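Local coordinates for mutual gliding-motility protein MglA (Myxococcus xanthus DK 1622, PDB 6H17), which acts as a small Arf-family GTPase switch that coordinates social and adventurous gliding motility and controls the direction and speed of movement, at residues L55-L60 and H75-P80; K14-G19 and L91-V96. All coordinates share one frame; numbering follows the deposited sequence. Where two conformers were deposited one is given.

In the fold
Contact 1 pairs neighbouring strands of the central sheet and ends beside the nucleotide, where V79 and P80 line the pocket of the bound GTP analogue; contact 2 covers the next strand, 10-18, with the end of helix 86-93. Their centres lie about 8 Å apart. Strands 71-78 and 10-18 run parallel, and the backbone joins the contacts through probable hydrogen bonds, Y77 N to I15 O at 2.9 Å and Y17 N to Y77 O at 2.8 Å. I92 bridges them as well, its CD1 lying 3.6 Å from F57 CG. Strand 10-18 leads into the P-loop at G19, while the D58 side chain comes within about 4 Å of the magnesium ion.

Contact 1. Residues L55-L60 and H75-P80; sequences LFFDFL and HLYTVP. With GSP (5'-guanosine-diphosphate-monothiophosphate), chain C.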
ATOM      1  N   LEU A  55     -16.191   3.815  -9.340  1.00 18.10           N
ATOM      2  CA  LEU A  55     -15.451   2.905  -8.464  1.00 17.15           C
ATOM      3  C   LEU A  55     -13.982   3.171  -8.747  1.00 19.83           C
ATOM      4  O   LEU A  55     -13.386   2.574  -9.646  1.00 24.10           O
ATOM      5  CB  LEU A  55     -15.838   1.459  -8.733  1.00 19.96           C
ATOM      6  CG  LEU A  55     -15.129   0.412  -7.872  1.00 21.80           C
ATOM      7  CD1 LEU A  55     -15.455   0.627  -6.411  1.00 26.02           C
ATOM      8  CD2 LEU A  55     -15.529  -0.984  -8.339  1.00 24.25           C
ATOM      9  N   PHE A  56     -13.384   4.077  -7.980  1.00 16.82           N
ATOM     10  CA  PHE A  56     -12.074   4.606  -8.308  1.00 16.69           C
ATOM     11  C   PHE A  56     -10.976   3.944  -7.496  1.00 17.32           C
ATOM     12  O   PHE A  56     -11.123   3.706  -6.289  1.00 18.37           O
ATOM     13  CB  PHE A  56     -11.984   6.103  -8.008  1.00 17.27           C
ATOM     14  CG  PHE A  56     -12.867   6.954  -8.854  1.00 17.43           C
ATOM     15  CD1 PHE A  56     -12.582   7.164 -10.200  1.00 18.24           C
ATOM     16  CD2 PHE A  56     -13.975   7.579  -8.306  1.00 20.31           C
ATOM     17  CE1 PHE A  56     -13.404   7.962 -10.976  1.00 19.70           C
ATOM     18  CE2 PHE A  56     -14.796   8.382  -9.080  1.00 23.34           C
ATOM     19  CZ  PHE A  56     -14.513   8.566 -10.420  1.00 22.15           C
ATOM     20  N   PHE A  57      -9.857   3.696  -8.147  1.00 16.50           N
ATOM     21  CA  PHE A  57      -8.608   3.444  -7.438  1.00 14.79           C
ATOM     22  C   PHE A  57      -7.501   4.221  -8.145  1.00 15.13           C
ATOM     23  O   PHE A  57      -7.692   4.791  -9.222  1.00 16.74           O
ATOM     24  CB  PHE A  57      -8.298   1.957  -7.335  1.00 18.55           C
ATOM     25  CG  PHE A  57      -8.071   1.288  -8.651  1.00 17.33           C
ATOM     26  CD1 PHE A  57      -6.799   1.136  -9.139  1.00 16.87           C
ATOM     27  CD2 PHE A  57      -9.139   0.825  -9.401  1.00 18.99           C
ATOM     28  CE1 PHE A  57      -6.582   0.510 -10.343  1.00 20.40           C
ATOM     29  CE2 PHE A  57      -8.932   0.200 -10.599  1.00 19.58           C
ATOM     30  CZ  PHE A  57      -7.665   0.038 -11.080  1.00 18.83           C
ATOM     31  N   ASP A  58      -6.339   4.258  -7.520  1.00 13.51           N
ATOM     32  CA  ASP A  58      -5.292   5.191  -7.902  1.00 12.26           C
ATOM     33  C   ASP A  58      -4.061   4.460  -8.398  1.00 12.10           C
ATOM     34  O   ASP A  58      -3.799   3.322  -8.021  1.00 13.24           O
ATOM     35  CB  ASP A  58      -4.865   6.024  -6.687  1.00 13.74           C
ATOM     36  CG  ASP A  58      -6.030   6.625  -5.979  1.00 15.69           C
ATOM     37  OD1 ASP A  58      -6.631   7.572  -6.531  1.00 16.62           O
ATOM     38  OD2 ASP A  58      -6.394   6.126  -4.879  1.00 14.52           O
ATOM     39  N   PHE A  59      -3.293   5.170  -9.232  1.00 12.42           N
ATOM     40  CA  PHE A  59      -2.025   4.716  -9.791  1.00 13.11           C
ATOM     41  C   PHE A  59      -1.026   5.864  -9.770  1.00 12.40           C
ATOM     42  O   PHE A  59      -1.346   6.983 -10.185  1.00 12.85           O
ATOM     43  CB  PHE A  59      -2.229   4.237 -11.241  1.00 14.28           C
ATOM     44  CG  PHE A  59      -0.943   3.887 -11.965  1.00 14.73           C
ATOM     45  CD1 PHE A  59      -0.388   2.628 -11.837  1.00 16.16           C
ATOM     46  CD2 PHE A  59      -0.283   4.814 -12.767  1.00 15.83           C
ATOM     47  CE1 PHE A  59       0.797   2.298 -12.510  1.00 18.33           C
ATOM     48  CE2 PHE A  59       0.904   4.482 -13.438  1.00 18.72           C
ATOM     49  CZ  PHE A  59       1.432   3.236 -13.308  1.00 20.25           C
ATOM     50  N   LEU A  60       0.189   5.574  -9.293  1.00 11.87           N
ATOM     51  CA  LEU A  60       1.231   6.596  -9.215  1.00 12.98           C
ATOM     52  C   LEU A  60       2.600   5.957  -9.413  1.00 13.75           C
ATOM     53  O   LEU A  60       3.027   5.142  -8.583  1.00 12.73           O
ATOM     54  CB  LEU A  60       1.212   7.284  -7.850  1.00 13.03           C
ATOM     55  CG  LEU A  60       2.372   8.232  -7.528  1.00 14.18           C
ATOM     56  CD1 LEU A  60       2.474   9.351  -8.546  1.00 16.03           C
ATOM     57  CD2 LEU A  60       2.180   8.825  -6.138  1.00 15.32           C
ATOM     58  N   HIS A  75       5.397   1.269  -8.990  1.00 13.26           N
ATOM     59  CA  HIS A  75       4.033   1.624  -9.374  1.00 14.12           C
ATOM     60  C   HIS A  75       3.156   1.400  -8.158  1.00 12.83           C
ATOM     61  O   HIS A  75       2.964   0.261  -7.730  1.00 13.25           O
ATOM     62  CB  HIS A  75       3.583   0.792 -10.563  1.00 17.56           C
ATOM     63  CG  HIS A  75       4.382   1.066 -11.800  1.00 18.45           C
ATOM     64  ND1 HIS A  75       4.375   0.230 -12.892  1.00 33.46           N
ATOM     65  CD2 HIS A  75       5.199   2.099 -12.120  1.00 26.62           C
ATOM     66  CE1 HIS A  75       5.167   0.728 -13.829  1.00 24.14           C
ATOM     67  NE2 HIS A  75       5.674   1.862 -13.392  1.00 23.69           N
ATOM     68  N   LEU A  76       2.677   2.487  -7.585  1.00 13.36           N
ATOM     69  CA  LEU A  76       1.806   2.439  -6.423  1.00 12.14           C
ATOM     70  C   LEU A  76       0.355   2.397  -6.864  1.00 11.84           C
ATOM     71  O   LEU A  76      -0.065   3.168  -7.742  1.00 13.06           O
ATOM     72  CB  LEU A  76       1.995   3.673  -5.554  1.00 12.42           C
ATOM     73  CG  LEU A  76       3.226   3.709  -4.651  1.00 19.12           C
ATOM     74  CD1 LEU A  76       4.504   3.342  -5.322  1.00 24.68           C
ATOM     75  CD2 LEU A  76       3.334   5.090  -3.960  1.00 16.66           C
ATOM     76  N   TYR A  77      -0.414   1.492  -6.244  1.00 11.99           N
ATOM     77  CA  TYR A  77      -1.840   1.346  -6.475  1.00 11.20           C
ATOM     78  C   TYR A  77      -2.572   1.421  -5.148  1.00 12.25           C
ATOM     79  O   TYR A  77      -2.048   0.986  -4.118  1.00 13.20           O
ATOM     80  CB  TYR A  77      -2.172  -0.030  -7.075  1.00 13.19           C
ATOM     81  CG  TYR A  77      -1.751  -0.245  -8.521  1.00 13.34           C
ATOM     82  CD1 TYR A  77      -2.694  -0.181  -9.528  1.00 17.87           C
ATOM     83  CD2 TYR A  77      -0.435  -0.511  -8.873  1.00 14.72           C
ATOM     84  CE1 TYR A  77      -2.344  -0.389 -10.849  1.00 22.18           C
ATOM     85  CE2 TYR A  77      -0.072  -0.717 -10.220  1.00 15.18           C
ATOM     86  CZ  TYR A  77      -1.047  -0.650 -11.171  1.00 18.41           C
ATOM     87  OH  TYR A  77      -0.721  -0.829 -12.502  1.00 22.21           O
ATOM     88  N   THR A  78      -3.783   1.946  -5.179  1.00 11.20           N
ATOM     89  CA  THR A  78      -4.733   1.684  -4.102  1.00 11.76           C
ATOM     90  C   THR A  78      -5.804   0.737  -4.611  1.00 11.63           C
ATOM     91  O   THR A  78      -5.838   0.382  -5.793  1.00 13.13           O
ATOM     92  CB  THR A  78      -5.378   2.970  -3.583  1.00 11.61           C
ATOM     93  OG1 THR A  78      -6.244   3.515  -4.586  1.00 12.46           O
ATOM     94  CG2 THR A  78      -4.339   3.982  -3.171  1.00 11.33           C
ATOM     95  N   VAL A  79      -6.671   0.312  -3.695  1.00 11.41           N
ATOM     96  CA  VAL A  79      -7.805  -0.539  -4.029  1.00 12.95           C
ATOM     97  C   VAL A  79      -9.067   0.117  -3.494  1.00 13.36           C
ATOM     98  O   VAL A  79      -8.996   0.982  -2.604  1.00 13.91           O
ATOM     99  CB  VAL A  79      -7.667  -1.957  -3.427  1.00 12.37           C
ATOM    100  CG1 VAL A  79      -6.350  -2.600  -3.841  1.00 14.26           C
ATOM    101  CG2 VAL A  79      -7.814  -1.943  -1.917  1.00 14.65           C
ATOM    102  N   PRO A  80     -10.240  -0.312  -3.962  1.00 13.10           N
ATOM    103  CA  PRO A  80     -11.488   0.102  -3.304  1.00 12.64           C
ATOM    104  C   PRO A  80     -11.700  -0.760  -2.074  1.00 12.91           C
ATOM    105  O   PRO A  80     -11.829  -1.985  -2.174  1.00 14.26           O
ATOM    106  CB  PRO A  80     -12.559  -0.127  -4.374  1.00 14.32           C
ATOM    107  CG  PRO A  80     -11.938  -1.016  -5.379  1.00 28.08           C
ATOM    108  CD  PRO A  80     -10.470  -1.041  -5.222  1.00 15.20           C
TER
HETATM  109  PG  GSP C 302     -11.726   3.920  -0.513  1.00 12.13           P
HETATM  110  O3B GSP C 302     -11.063   4.919   0.628  1.00 11.42           O
HETATM  111  S1G GSP C 302     -13.580   3.992  -0.236  1.00 14.65           S
HETATM  112  O2G GSP C 302     -11.226   4.458  -1.870  1.00 14.69           O
HETATM  113  O3G GSP C 302     -11.113   2.542  -0.246  1.00 13.52           O
HETATM  114  PB  GSP C 302      -9.585   5.443   0.851  1.00 11.11           P
HETATM  115  O1B GSP C 302      -8.845   4.531   1.757  1.00 10.39           O
HETATM  116  O2B GSP C 302      -8.933   5.748  -0.443  1.00 11.13           O
HETATM  117  PA  GSP C 302      -9.449   8.291   1.353  1.00 12.17           P
HETATM  118  O1A GSP C 302      -8.000   8.399   1.284  1.00 12.44           O
HETATM  119  O2A GSP C 302     -10.235   8.796   0.223  1.00 14.33           O
HETATM  120  O3A GSP C 302      -9.881   6.795   1.677  1.00 11.27           O
HETATM  121  O5' GSP C 302      -9.878   8.997   2.719  1.00 12.22           O
HETATM  122  C5' GSP C 302     -11.237   9.009   3.125  1.00 13.11           C
HETATM  123  C4' GSP C 302     -11.514  10.216   4.013  1.00 14.77           C
HETATM  124  O4' GSP C 302     -10.710  10.130   5.206  1.00 14.17           O
HETATM  125  C3' GSP C 302     -11.147  11.513   3.340  1.00 14.90           C
HETATM  126  O3' GSP C 302     -12.098  12.508   3.680  1.00 23.55           O
HETATM  127  C2' GSP C 302      -9.785  11.897   3.914  1.00 15.24           C
HETATM  128  O2' GSP C 302      -9.498  13.264   3.931  1.00 16.83           O
HETATM  129  C1' GSP C 302      -9.928  11.307   5.325  1.00 12.82           C
HETATM  130  N9  GSP C 302      -8.663  10.984   5.972  1.00 12.11           N
HETATM  131  C8  GSP C 302      -7.670  10.222   5.440  1.00 11.63           C
HETATM  132  N7  GSP C 302      -6.647  10.136   6.315  1.00 11.28           N
HETATM  133  C5  GSP C 302      -7.008  10.860   7.422  1.00 10.46           C
HETATM  134  C6  GSP C 302      -6.357  11.141   8.622  1.00 11.70           C
HETATM  135  O6  GSP C 302      -5.218  10.725   8.944  1.00 11.84           O
HETATM  136  N1  GSP C 302      -7.033  11.932   9.497  1.00 10.71           N
HETATM  137  C2  GSP C 302      -8.291  12.420   9.245  1.00 11.78           C
HETATM  138  N2  GSP C 302      -8.882  13.168  10.159  1.00 12.55           N
HETATM  139  N3  GSP C 302      -8.939  12.167   8.084  1.00 11.81           N
HETATM  140  C4  GSP C 302      -8.269  11.397   7.207  1.00 11.48           C
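The ring of F59 turns its edge to one face of Y77, with CD1 3.4 Å from Y77 CZ and displaced toward the rim. This is an offset edge-to-face pair, its planes at 72°. F57 meets the same tyrosine edge on edge, F57 CE1 lying 4.0 Å from Y77 CD1. At the other end of the cluster, F59 CZ stands over one face of the H75 imidazole, the two rings oblique to each other. With CG anti to the backbone N (chi1 174°), the F59 ring extends along the strand pair, so that CD1 reaches Y77 and CZ reaches H75. Replacing Y77 with an alanine would probably leave the edge of F59 without its aromatic face and open a gap between F57 and F59.

The strands that carry these rings, 52-62 and 71-78, form an antiparallel hairpin of the Ras-like G-domain sheet. F59 and Y77 are a non-hydrogen-bonded pair, whereas L60 and L76 exchange two backbone hydrogen bonds, L60 N to L76 O and L76 N to L60 O. Further along, T78 N donates to D58 O at 3.2 Å. D58 and T78 also join through their side chains: T78 OG1 gives its proton to D58 OD2 at 2.6 Å, reaching the anti side of the carboxylate from 34° outside its plane. T26 OG1, in the predicted GTP-binding loop, is hydrogen-bonded to the same oxygen, tying the strand pair to the P-loop near the magnesium ion. The carbonyl T78 O is buried without a polar partner, with F57 CB packed 3.3 Å away. Where the second strand gives way to loop, L55 CD1 rests on P80 CB at 3.6 Å, and V79 O comes within 3.5 Å of O3G of the nucleotide's thiophosphate.

Contact 2. Residues K14-G19 and L91-V96; sequences KIVYYG and LILKGV
Strand 14-18 faces the C-terminal end of helix 86-93, after which residues 93-96 form a type II beta turn that brings the chain against the strand, closed by V96 N to L93 O at 3.1 Å. G95 takes the turn's positive phi (75°), and the turn delivers V96 beside K14, their CA atoms 5.1 Å apart. K14 is fully extended, every torsion near 180°, and its chain runs alongside the turn until the ammonium group reaches two backbone carbonyls. NZ donates to K94 O at 2.7 Å, in the carbonyl plane, and to I92 O at 2.7 Å, tilted 34° from that plane. The double grip fixes the lysine tip and satisfies two carbonyls where the helix runs out. V16 points into the same junction: its CG2 packs on V96 CG2 at 3.7 Å, and its CG1 approaches L93 CD2. Beyond it L93 CD1 touches Y18 CE1, also at 3.7 Å, the two side chains crossing at about a right angle.

The Y18 hydroxyl is hydrogen-bonded to N119 and N123 of helix 110-125, whose L124 packs against V96, while K14 makes a cation-pi contact with Y77 of strand 71-78. On this side of the sheet the turn follows directly on helix 86-93, packs L93 and V96 against helix 110-125 and leads toward strand 98-104, the parallel neighbour of strand 10-18.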
ATOM      1  N   LYS A  14       5.568  -3.365  -8.069  1.00 13.83           N
ATOM      2  CA  LYS A  14       4.206  -2.961  -7.740  1.00 13.98           C
ATOM      3  C   LYS A  14       3.997  -2.953  -6.240  1.00 12.46           C
ATOM      4  O   LYS A  14       4.250  -3.955  -5.559  1.00 12.74           O
ATOM      5  CB  LYS A  14       3.249  -3.949  -8.390  1.00 14.30           C
ATOM      6  CG  LYS A  14       1.793  -3.679  -8.159  1.00 16.01           C
ATOM      7  CD  LYS A  14       0.959  -4.631  -9.005  1.00 20.87           C
ATOM      8  CE  LYS A  14      -0.468  -4.187  -9.100  1.00 19.51           C
ATOM      9  NZ  LYS A  14      -1.263  -5.074  -9.996  1.00 17.08           N
ATOM     10  N   ILE A  15       3.523  -1.822  -5.724  1.00 11.87           N
ATOM     11  CA  ILE A  15       3.149  -1.672  -4.319  1.00 11.70           C
ATOM     12  C   ILE A  15       1.650  -1.431  -4.261  1.00 11.70           C
ATOM     13  O   ILE A  15       1.145  -0.549  -4.968  1.00 12.54           O
ATOM     14  CB  ILE A  15       3.862  -0.476  -3.664  1.00 14.28           C
ATOM     15  CG1 ILE A  15       5.378  -0.586  -3.768  1.00 17.73           C
ATOM     16  CG2 ILE A  15       3.384  -0.295  -2.211  1.00 15.20           C
ATOM     17  CD1 ILE A  15       5.927  -1.795  -3.241  1.00 23.17           C
ATOM     18  N   VAL A  16       0.937  -2.196  -3.431  1.00 11.19           N
ATOM     19  CA  VAL A  16      -0.504  -2.016  -3.259  1.00 10.94           C
ATOM     20  C   VAL A  16      -0.786  -1.514  -1.843  1.00 11.01           C
ATOM     21  O   VAL A  16      -0.368  -2.138  -0.858  1.00 11.56           O
ATOM     22  CB  VAL A  16      -1.287  -3.311  -3.555  1.00 11.93           C
ATOM     23  CG1 VAL A  16      -2.770  -3.113  -3.251  1.00 12.84           C
ATOM     24  CG2 VAL A  16      -1.078  -3.714  -5.005  1.00 13.04           C
ATOM     25  N   TYR A  17      -1.522  -0.401  -1.754  1.00 10.62           N
ATOM     26  CA  TYR A  17      -2.081   0.118  -0.508  1.00 10.53           C
ATOM     27  C   TYR A  17      -3.463  -0.494  -0.322  1.00 10.42           C
ATOM     28  O   TYR A  17      -4.348  -0.337  -1.184  1.00 11.75           O
ATOM     29  CB  TYR A  17      -2.139   1.646  -0.580  1.00 10.35           C
ATOM     30  CG  TYR A  17      -0.814   2.330  -0.308  1.00 10.94           C
ATOM     31  CD1 TYR A  17      -0.618   3.083   0.825  1.00 11.30           C
ATOM     32  CD2 TYR A  17       0.253   2.218  -1.198  1.00 12.42           C
ATOM     33  CE1 TYR A  17       0.585   3.707   1.086  1.00 12.10           C
ATOM     34  CE2 TYR A  17       1.452   2.844  -0.944  1.00 11.31           C
ATOM     35  CZ  TYR A  17       1.614   3.576   0.202  1.00 11.74           C
ATOM     36  OH  TYR A  17       2.839   4.167   0.427  1.00 12.44           O
ATOM     37  N   TYR A  18      -3.645  -1.164   0.805  1.00 11.37           N
ATOM     38  CA  TYR A  18      -4.840  -1.935   1.113  1.00 11.10           C
ATOM     39  C   TYR A  18      -5.428  -1.416   2.411  1.00 11.95           C
ATOM     40  O   TYR A  18      -4.752  -0.720   3.171  1.00 13.69           O
ATOM     41  CB  TYR A  18      -4.447  -3.408   1.296  1.00 12.47           C
ATOM     42  CG  TYR A  18      -5.427  -4.459   0.840  1.00 12.26           C
ATOM     43  CD1 TYR A  18      -5.444  -4.889  -0.466  1.00 13.38           C
ATOM     44  CD2 TYR A  18      -6.292  -5.054   1.731  1.00 12.66           C
ATOM     45  CE1 TYR A  18      -6.300  -5.866  -0.880  1.00 13.24           C
ATOM     46  CE2 TYR A  18      -7.175  -6.044   1.332  1.00 13.52           C
ATOM     47  CZ  TYR A  18      -7.168  -6.445   0.008  1.00 13.15           C
ATOM     48  OH  TYR A  18      -7.991  -7.453  -0.453  1.00 14.94           O
ATOM     49  N   GLY A  19      -6.685  -1.757   2.690  1.00 11.17           N
ATOM     50  CA  GLY A  19      -7.326  -1.354   3.921  1.00 11.30           C
ATOM     51  C   GLY A  19      -8.792  -1.066   3.700  1.00 11.14           C
ATOM     52  O   GLY A  19      -9.265  -1.011   2.570  1.00 12.67           O
ATOM     53  N   LEU A  91      -8.225  -8.113  -8.595  0.57 15.34           N
ATOM     54  CA  LEU A  91      -7.564  -7.735  -9.837  0.57 15.91           C
ATOM     55  C   LEU A  91      -6.301  -6.932  -9.551  0.57 15.55           C
ATOM     56  O   LEU A  91      -5.233  -7.194 -10.123  0.57 15.87           O
ATOM     57  CB  LEU A  91      -8.523  -6.932 -10.713  0.57 18.92           C
ATOM     58  CG  LEU A  91      -9.730  -7.673 -11.287  0.57 22.15           C
ATOM     59  CD1 LEU A  91     -10.572  -6.741 -12.156  0.57 26.97           C
ATOM     60  CD2 LEU A  91      -9.297  -8.893 -12.078  0.57 28.51           C
ATOM     61  N   ILE A  92      -6.400  -5.959  -8.648  1.00 15.44           N
ATOM     62  CA  ILE A  92      -5.294  -5.040  -8.400  1.00 14.07           C
ATOM     63  C   ILE A  92      -4.129  -5.747  -7.720  1.00 14.64           C
ATOM     64  O   ILE A  92      -2.964  -5.382  -7.929  1.00 14.48           O
ATOM     65  CB  ILE A  92      -5.806  -3.813  -7.611  1.00 14.24           C
ATOM     66  CG1 ILE A  92      -6.833  -3.043  -8.456  1.00 16.66           C
ATOM     67  CG2 ILE A  92      -4.639  -2.920  -7.172  1.00 14.02           C
ATOM     68  CD1 ILE A  92      -7.738  -2.136  -7.657  1.00 16.07           C
ATOM     69  N   LEU A  93      -4.404  -6.757  -6.896  1.00 14.37           N
ATOM     70  CA  LEU A  93      -3.339  -7.435  -6.179  1.00 14.07           C
ATOM     71  C   LEU A  93      -2.469  -8.307  -7.068  1.00 15.46           C
ATOM     72  O   LEU A  93      -1.379  -8.710  -6.639  1.00 15.36           O
ATOM     73  CB  LEU A  93      -3.906  -8.312  -5.051  1.00 15.93           C
ATOM     74  CG  LEU A  93      -4.201  -7.653  -3.719  1.00 17.63           C
ATOM     75  CD1 LEU A  93      -4.970  -8.648  -2.842  1.00 17.94           C
ATOM     76  CD2 LEU A  93      -2.929  -7.184  -3.031  1.00 15.79           C
ATOM     77  N   LYS A  94      -2.900  -8.620  -8.283  1.00 15.94           N
ATOM     78  CA  LYS A  94      -2.093  -9.489  -9.137  1.00 16.33           C
ATOM     79  C   LYS A  94      -0.710  -8.886  -9.337  1.00 16.46           C
ATOM     80  O   LYS A  94      -0.582  -7.703  -9.646  1.00 16.66           O
ATOM     81  CB  LYS A  94      -2.777  -9.670 -10.491  1.00 20.22           C
ATOM     82  CG  LYS A  94      -4.005 -10.554 -10.428  1.00 26.82           C
ATOM     83  CD  LYS A  94      -4.659 -10.701 -11.791  1.00 44.89           C
ATOM     84  CE  LYS A  94      -5.870 -11.617 -11.711  1.00 53.77           C
ATOM     85  NZ  LYS A  94      -6.516 -11.828 -13.038  1.00 59.86           N
ATOM     86  N   GLY A  95       0.326  -9.705  -9.158  1.00 16.82           N
ATOM     87  CA  GLY A  95       1.685  -9.253  -9.390  1.00 19.35           C
ATOM     88  C   GLY A  95       2.262  -8.350  -8.326  1.00 16.07           C
ATOM     89  O   GLY A  95       3.312  -7.743  -8.552  1.00 18.17           O
ATOM     90  N   VAL A  96       1.616  -8.224  -7.168  1.00 14.25           N
ATOM     91  CA  VAL A  96       2.109  -7.300  -6.150  1.00 14.22           C
ATOM     92  C   VAL A  96       3.477  -7.739  -5.644  1.00 13.70           C
ATOM     93  O   VAL A  96       3.741  -8.935  -5.451  1.00 16.36           O
ATOM     94  CB  VAL A  96       1.083  -7.179  -5.009  1.00 13.44           C
ATOM     95  CG1 VAL A  96       0.876  -8.533  -4.308  1.00 16.29           C
ATOM     96  CG2 VAL A  96       1.528  -6.117  -4.002  1.00 14.59           C
TER